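Long-range contact in Nop domain-containing protein (Archaeoglobus fulgidus, PDB 1NT2), which probably binds snoRNA-like guide RNAs as a Nop-family core protein of archaeal box C/D particles, in which it partners fibrillarin: residues Leu1-Lys13 with Ala28-Gly42. Numbering follows the deposited sequence.
Sequences LRYNLWFGVYDGK and AENPSPLPFNVSEVG
Tyr3, Leu5, Phe7 and Tyr10, set on an N-terminal beta-hairpin whose short antiparallel strands are 3-4 and 9-10, pack as a small hydrophobic core against the proline-rich loop 28-37 and the first turn of helix 38-43. This is the fibrillarin-facing N-terminal part of the protein: the chain of the fibrillarin-like protein lies against both segments, with its Gly122 on Asn30 and its Phe149 on Pro33. An aromatic cluster fills one side. Phe36 turns its edge to a face of Tyr3 in a T-shaped pair, centroids 4.7 Å apart, while Tyr10 CE2 lies over one face of Phe36, toward its rim, with the ring planes 41° apart. With chi1 of 46° CG of Phe36 sits between its backbone N and carbonyl carbon, and from there the ring points its edge at Tyr3 and turns a face to Tyr10. Replacing Tyr3 by an alanine would probably leave the Phe36 edge and the Pro35 ring without their aromatic neighbour and open a gap beside Leu34. Branched Leu5 suits the centre, sending CD2 to Leu34 CD1 (3.5 Å) and CD1 to Phe36 and Val38. Gly42 has no side chain to stand between the Phe7 ring and the helix backbone. At the polar end the extended chain of Arg2 carries its guanidinium out to Glu29, NH2 forming a salt bridge with OE1 at 2.8 Å, and Asn30's amide offers OD1 as acceptor for a nearly straight hydrogen bond from Asn4 N (3.3 Å, 170°).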
loop_
_atom_site.group_PDB
_atom_site.type_symbol
_atom_site.label_atom_id
_atom_site.label_comp_id
_atom_site.label_asym_id
_atom_site.label_seq_id
_atom_site.Cartn_x
_atom_site.Cartn_y
_atom_site.Cartn_z
ATOM N N LEU B 1 -8.667 51.622 5.514
ATOM C CA LEU B 1 -8.225 52.211 6.809
ATOM C C LEU B 1 -8.815 51.411 7.970
ATOM O O LEU B 1 -9.208 51.972 8.995
ATOM C CB LEU B 1 -8.672 53.677 6.906
ATOM C CG LEU B 1 -8.063 54.536 8.025
ATOM C CD1 LEU B 1 -6.573 54.752 7.762
ATOM C CD2 LEU B 1 -8.789 55.877 8.099
ATOM N N ARG B 2 -8.878 50.095 7.799
ATOM C CA ARG B 2 -9.414 49.217 8.835
ATOM C C ARG B 2 -8.298 48.570 9.645
ATOM O O ARG B 2 -7.440 47.871 9.101
ATOM C CB ARG B 2 -10.288 48.115 8.218
ATOM C CG ARG B 2 -10.663 47.009 9.208
ATOM C CD ARG B 2 -11.293 45.793 8.528
ATOM N NE ARG B 2 -11.203 44.608 9.386
ATOM C CZ ARG B 2 -11.569 43.377 9.031
ATOM N NH1 ARG B 2 -12.067 43.141 7.823
ATOM N NH2 ARG B 2 -11.417 42.373 9.886
ATOM N N TYR B 3 -8.309 48.809 10.949
ATOM C CA TYR B 3 -7.312 48.217 11.827
ATOM C C TYR B 3 -8.042 47.362 12.855
ATOM O O TYR B 3 -9.085 47.755 13.366
ATOM C CB TYR B 3 -6.483 49.306 12.511
ATOM C CG TYR B 3 -5.437 49.942 11.616
ATOM C CD1 TYR B 3 -5.490 51.304 11.296
ATOM C CD2 TYR B 3 -4.372 49.194 11.125
ATOM C CE1 TYR B 3 -4.502 51.901 10.518
ATOM C CE2 TYR B 3 -3.380 49.780 10.347
ATOM C CZ TYR B 3 -3.444 51.131 10.048
ATOM O OH TYR B 3 -2.435 51.704 9.302
ATOM N N ASN B 4 -7.499 46.183 13.140
ATOM C CA ASN B 4 -8.124 45.271 14.088
ATOM C C ASN B 4 -7.360 45.198 15.405
ATOM O O ASN B 4 -6.438 44.406 15.550
ATOM C CB ASN B 4 -8.230 43.862 13.487
ATOM C CG ASN B 4 -8.945 43.838 12.140
ATOM O OD1 ASN B 4 -8.307 43.803 11.083
ATOM N ND2 ASN B 4 -10.278 43.859 12.174
ATOM N N LEU B 5 -7.746 46.026 16.365
ATOM C CA LEU B 5 -7.091 46.014 17.662
ATOM C C LEU B 5 -7.936 45.160 18.598
ATOM O O LEU B 5 -9.107 44.913 18.320
ATOM C CB LEU B 5 -6.960 47.437 18.187
ATOM C CG LEU B 5 -6.493 48.457 17.142
ATOM C CD1 LEU B 5 -6.129 49.753 17.859
ATOM C CD2 LEU B 5 -5.303 47.926 16.341
ATOM N N TRP B 6 -7.356 44.714 19.707
ATOM C CA TRP B 6 -8.071 43.850 20.642
ATOM C C TRP B 6 -9.378 44.368 21.236
ATOM O O TRP B 6 -10.178 43.573 21.733
ATOM C CB TRP B 6 -7.152 43.406 21.782
ATOM C CG TRP B 6 -6.776 44.471 22.781
ATOM C CD1 TRP B 6 -5.698 45.315 22.724
ATOM C CD2 TRP B 6 -7.441 44.755 24.018
ATOM N NE1 TRP B 6 -5.649 46.098 23.851
ATOM C CE2 TRP B 6 -6.707 45.776 24.662
ATOM C CE3 TRP B 6 -8.584 44.243 24.646
ATOM C CZ2 TRP B 6 -7.080 46.296 25.903
ATOM C CZ3 TRP B 6 -8.953 44.756 25.878
ATOM C CH2 TRP B 6 -8.201 45.775 26.495
ATOM N N PHE B 7 -9.602 45.681 21.201
ATOM C CA PHE B 7 -10.843 46.240 21.746
ATOM C C PHE B 7 -11.835 46.646 20.665
ATOM O O PHE B 7 -13.040 46.679 20.908
ATOM C CB PHE B 7 -10.573 47.442 22.674
ATOM C CG PHE B 7 -9.501 48.377 22.183
ATOM C CD1 PHE B 7 -8.160 48.161 22.516
ATOM C CD2 PHE B 7 -9.824 49.459 21.372
ATOM C CE1 PHE B 7 -7.157 49.011 22.044
ATOM C CE2 PHE B 7 -8.832 50.314 20.897
ATOM C CZ PHE B 7 -7.494 50.090 21.232
ATOM N N GLY B 8 -11.334 46.943 19.472
ATOM C CA GLY B 8 -12.228 47.332 18.398
ATOM C C GLY B 8 -11.540 47.666 17.085
ATOM O O GLY B 8 -10.370 47.325 16.880
ATOM N N VAL B 9 -12.278 48.344 16.202
ATOM C CA VAL B 9 -11.789 48.735 14.884
ATOM C C VAL B 9 -11.474 50.228 14.783
ATOM O O VAL B 9 -12.371 51.064 14.687
ATOM C CB VAL B 9 -12.823 48.402 13.801
ATOM C CG1 VAL B 9 -12.190 48.539 12.424
ATOM C CG2 VAL B 9 -13.372 47.009 14.017
ATOM N N TYR B 10 -10.186 50.546 14.788
ATOM C CA TYR B 10 -9.710 51.918 14.699
ATOM C C TYR B 10 -9.438 52.309 13.236
ATOM O O TYR B 10 -9.207 51.449 12.376
ATOM C CB TYR B 10 -8.430 52.060 15.545
ATOM C CG TYR B 10 -7.709 53.385 15.416
ATOM C CD1 TYR B 10 -8.065 54.479 16.204
ATOM C CD2 TYR B 10 -6.703 53.560 14.463
ATOM C CE1 TYR B 10 -7.436 55.718 16.040
ATOM C CE2 TYR B 10 -6.075 54.795 14.289
ATOM C CZ TYR B 10 -6.448 55.868 15.077
ATOM O OH TYR B 10 -5.860 57.091 14.867
ATOM N N ASP B 11 -9.502 53.616 12.978
ATOM C CA ASP B 11 -9.244 54.225 11.670
ATOM C C ASP B 11 -8.858 55.658 12.022
ATOM O O ASP B 11 -8.029 56.289 11.363
ATOM C CB ASP B 11 -10.504 54.243 10.809
ATOM C CG ASP B 11 -11.567 55.163 11.362
ATOM O OD1 ASP B 11 -12.068 54.888 12.469
ATOM O OD2 ASP B 11 -11.896 56.169 10.697
ATOM N N GLY B 12 -9.482 56.131 13.098
ATOM C CA GLY B 12 -9.279 57.467 13.633
ATOM C C GLY B 12 -10.353 57.592 14.699
ATOM O O GLY B 12 -10.341 58.478 15.556
ATOM N N LYS B 13 -11.287 56.650 14.638
ATOM C CA LYS B 13 -12.406 56.590 15.556
ATOM C C LYS B 13 -12.249 55.334 16.414
ATOM O O LYS B 13 -11.127 54.930 16.720
ATOM C CB LYS B 13 -13.691 56.554 14.733
ATOM C CG LYS B 13 -13.684 57.611 13.626
ATOM C CD LYS B 13 -14.683 57.327 12.509
ATOM C CE LYS B 13 -14.549 58.344 11.374
ATOM N NZ LYS B 13 -15.451 58.062 10.219
ATOM N N ALA B 28 -7.623 40.140 16.319
ATOM C CA ALA B 28 -6.688 41.235 16.052
ATOM C C ALA B 28 -5.753 40.953 14.868
ATOM O O ALA B 28 -4.527 40.922 15.020
ATOM C CB ALA B 28 -5.874 41.531 17.290
ATOM N N GLU B 29 -6.359 40.778 13.692
ATOM C CA GLU B 29 -5.667 40.490 12.428
ATOM C C GLU B 29 -5.188 41.754 11.690
ATOM O O GLU B 29 -5.991 42.579 11.233
ATOM C CB GLU B 29 -6.595 39.663 11.492
ATOM C CG GLU B 29 -7.994 40.306 11.171
ATOM C CD GLU B 29 -8.885 39.501 10.180
ATOM O OE1 GLU B 29 -10.069 39.891 10.000
ATOM O OE2 GLU B 29 -8.411 38.497 9.584
ATOM N N ASN B 30 -3.874 41.900 11.587
ATOM C CA ASN B 30 -3.281 43.033 10.896
ATOM C C ASN B 30 -2.061 42.453 10.221
ATOM O O ASN B 30 -1.219 41.870 10.887
ATOM C CB ASN B 30 -2.882 44.114 11.896
ATOM C CG ASN B 30 -4.065 44.937 12.369
ATOM O OD1 ASN B 30 -4.654 45.686 11.598
ATOM N ND2 ASN B 30 -4.418 44.800 13.637
ATOM N N PRO B 31 -1.951 42.590 8.887
ATOM C CA PRO B 31 -0.826 42.062 8.106
ATOM C C PRO B 31 0.375 42.979 7.929
ATOM O O PRO B 31 1.223 42.738 7.071
ATOM C CB PRO B 31 -1.477 41.755 6.772
ATOM C CG PRO B 31 -2.344 42.957 6.610
ATOM C CD PRO B 31 -3.001 43.095 7.985
ATOM N N SER B 32 0.466 44.022 8.733
ATOM C CA SER B 32 1.578 44.936 8.578
ATOM C C SER B 32 1.710 45.826 9.800
ATOM O O SER B 32 0.716 46.373 10.283
ATOM C CB SER B 32 1.348 45.789 7.325
ATOM O OG SER B 32 2.355 46.771 7.159
ATOM N N PRO B 33 2.944 45.996 10.306
ATOM C CA PRO B 33 3.208 46.829 11.481
ATOM C C PRO B 33 2.206 47.976 11.589
ATOM O O PRO B 33 1.837 48.570 10.574
ATOM C CB PRO B 33 4.626 47.322 11.223
ATOM C CG PRO B 33 5.261 46.141 10.585
ATOM C CD PRO B 33 4.201 45.664 9.612
ATOM N N LEU B 34 1.747 48.284 12.798
ATOM C CA LEU B 34 0.796 49.380 12.954
ATOM C C LEU B 34 1.542 50.714 13.029
ATOM O O LEU B 34 2.684 50.762 13.500
ATOM C CB LEU B 34 -0.054 49.179 14.205
ATOM C CG LEU B 34 -0.861 47.882 14.294
ATOM C CD1 LEU B 34 -1.994 48.074 15.293
ATOM C CD2 LEU B 34 -1.426 47.516 12.937
ATOM N N PRO B 35 0.922 51.811 12.539
ATOM C CA PRO B 35 1.614 53.106 12.595
ATOM C C PRO B 35 1.268 53.863 13.865
ATOM O O PRO B 35 1.510 55.062 13.962
ATOM C CB PRO B 35 1.115 53.835 11.343
ATOM C CG PRO B 35 0.428 52.751 10.514
ATOM C CD PRO B 35 -0.178 51.873 11.567
ATOM N N PHE B 36 0.698 53.151 14.832
ATOM C CA PHE B 36 0.324 53.747 16.108
ATOM C C PHE B 36 0.459 52.793 17.289
ATOM O O PHE B 36 0.658 51.589 17.111
ATOM C CB PHE B 36 -1.104 54.264 16.046
ATOM C CG PHE B 36 -2.072 53.302 15.444
ATOM C CD1 PHE B 36 -1.988 52.966 14.100
ATOM C CD2 PHE B 36 -3.107 52.770 16.214
ATOM C CE1 PHE B 36 -2.931 52.119 13.527
ATOM C CE2 PHE B 36 -4.061 51.920 15.657
ATOM C CZ PHE B 36 -3.980 51.592 14.313
ATOM N N ASN B 37 0.354 53.330 18.500
ATOM C CA ASN B 37 0.470 52.496 19.690
ATOM C C ASN B 37 -0.877 52.015 20.148
ATOM O O ASN B 37 -1.627 52.770 20.763
ATOM C CB ASN B 37 1.129 53.257 20.833
ATOM C CG ASN B 37 2.624 53.033 20.890
ATOM O OD1 ASN B 37 3.352 53.342 19.937
ATOM N ND2 ASN B 37 3.096 52.489 22.012
ATOM N N VAL B 38 -1.180 50.757 19.853
ATOM C CA VAL B 38 -2.460 50.182 20.247
ATOM C C VAL B 38 -2.749 50.539 21.700
ATOM O O VAL B 38 -3.891 50.793 22.087
ATOM C CB VAL B 38 -2.445 48.655 20.109
ATOM C CG1 VAL B 38 -3.850 48.094 20.352
ATOM C CG2 VAL B 38 -1.923 48.274 18.734
ATOM N N SER B 39 -1.685 50.556 22.492
ATOM C CA SER B 39 -1.769 50.885 23.899
ATOM C C SER B 39 -2.366 52.278 24.095
ATOM O O SER B 39 -3.288 52.456 24.892
ATOM C CB SER B 39 -0.370 50.826 24.513
ATOM O OG SER B 39 0.564 51.521 23.698
ATOM N N GLU B 40 -1.840 53.261 23.362
ATOM C CA GLU B 40 -2.299 54.647 23.461
ATOM C C GLU B 40 -3.704 54.795 22.929
ATOM O O GLU B 40 -4.595 55.304 23.614
ATOM C CB GLU B 40 -1.345 55.554 22.695
ATOM C CG GLU B 40 0.067 55.415 23.210
ATOM C CD GLU B 40 1.082 56.141 22.378
ATOM O OE1 GLU B 40 2.286 56.042 22.709
ATOM O OE2 GLU B 40 0.681 56.804 21.396
ATOM N N VAL B 41 -3.893 54.345 21.695
ATOM C CA VAL B 41 -5.200 54.388 21.055
ATOM C C VAL B 41 -6.208 53.699 21.968
ATOM O O VAL B 41 -7.398 53.967 21.911
ATOM C CB VAL B 41 -5.176 53.658 19.695
ATOM C CG1 VAL B 41 -6.574 53.615 19.103
ATOM C CG2 VAL B 41 -4.204 54.357 18.749
ATOM N N GLY B 42 -5.711 52.807 22.812
ATOM C CA GLY B 42 -6.584 52.101 23.724
ATOM C C GLY B 42 -6.796 52.864 25.010
ATOM O O GLY B 42 -7.851 52.742 25.633
#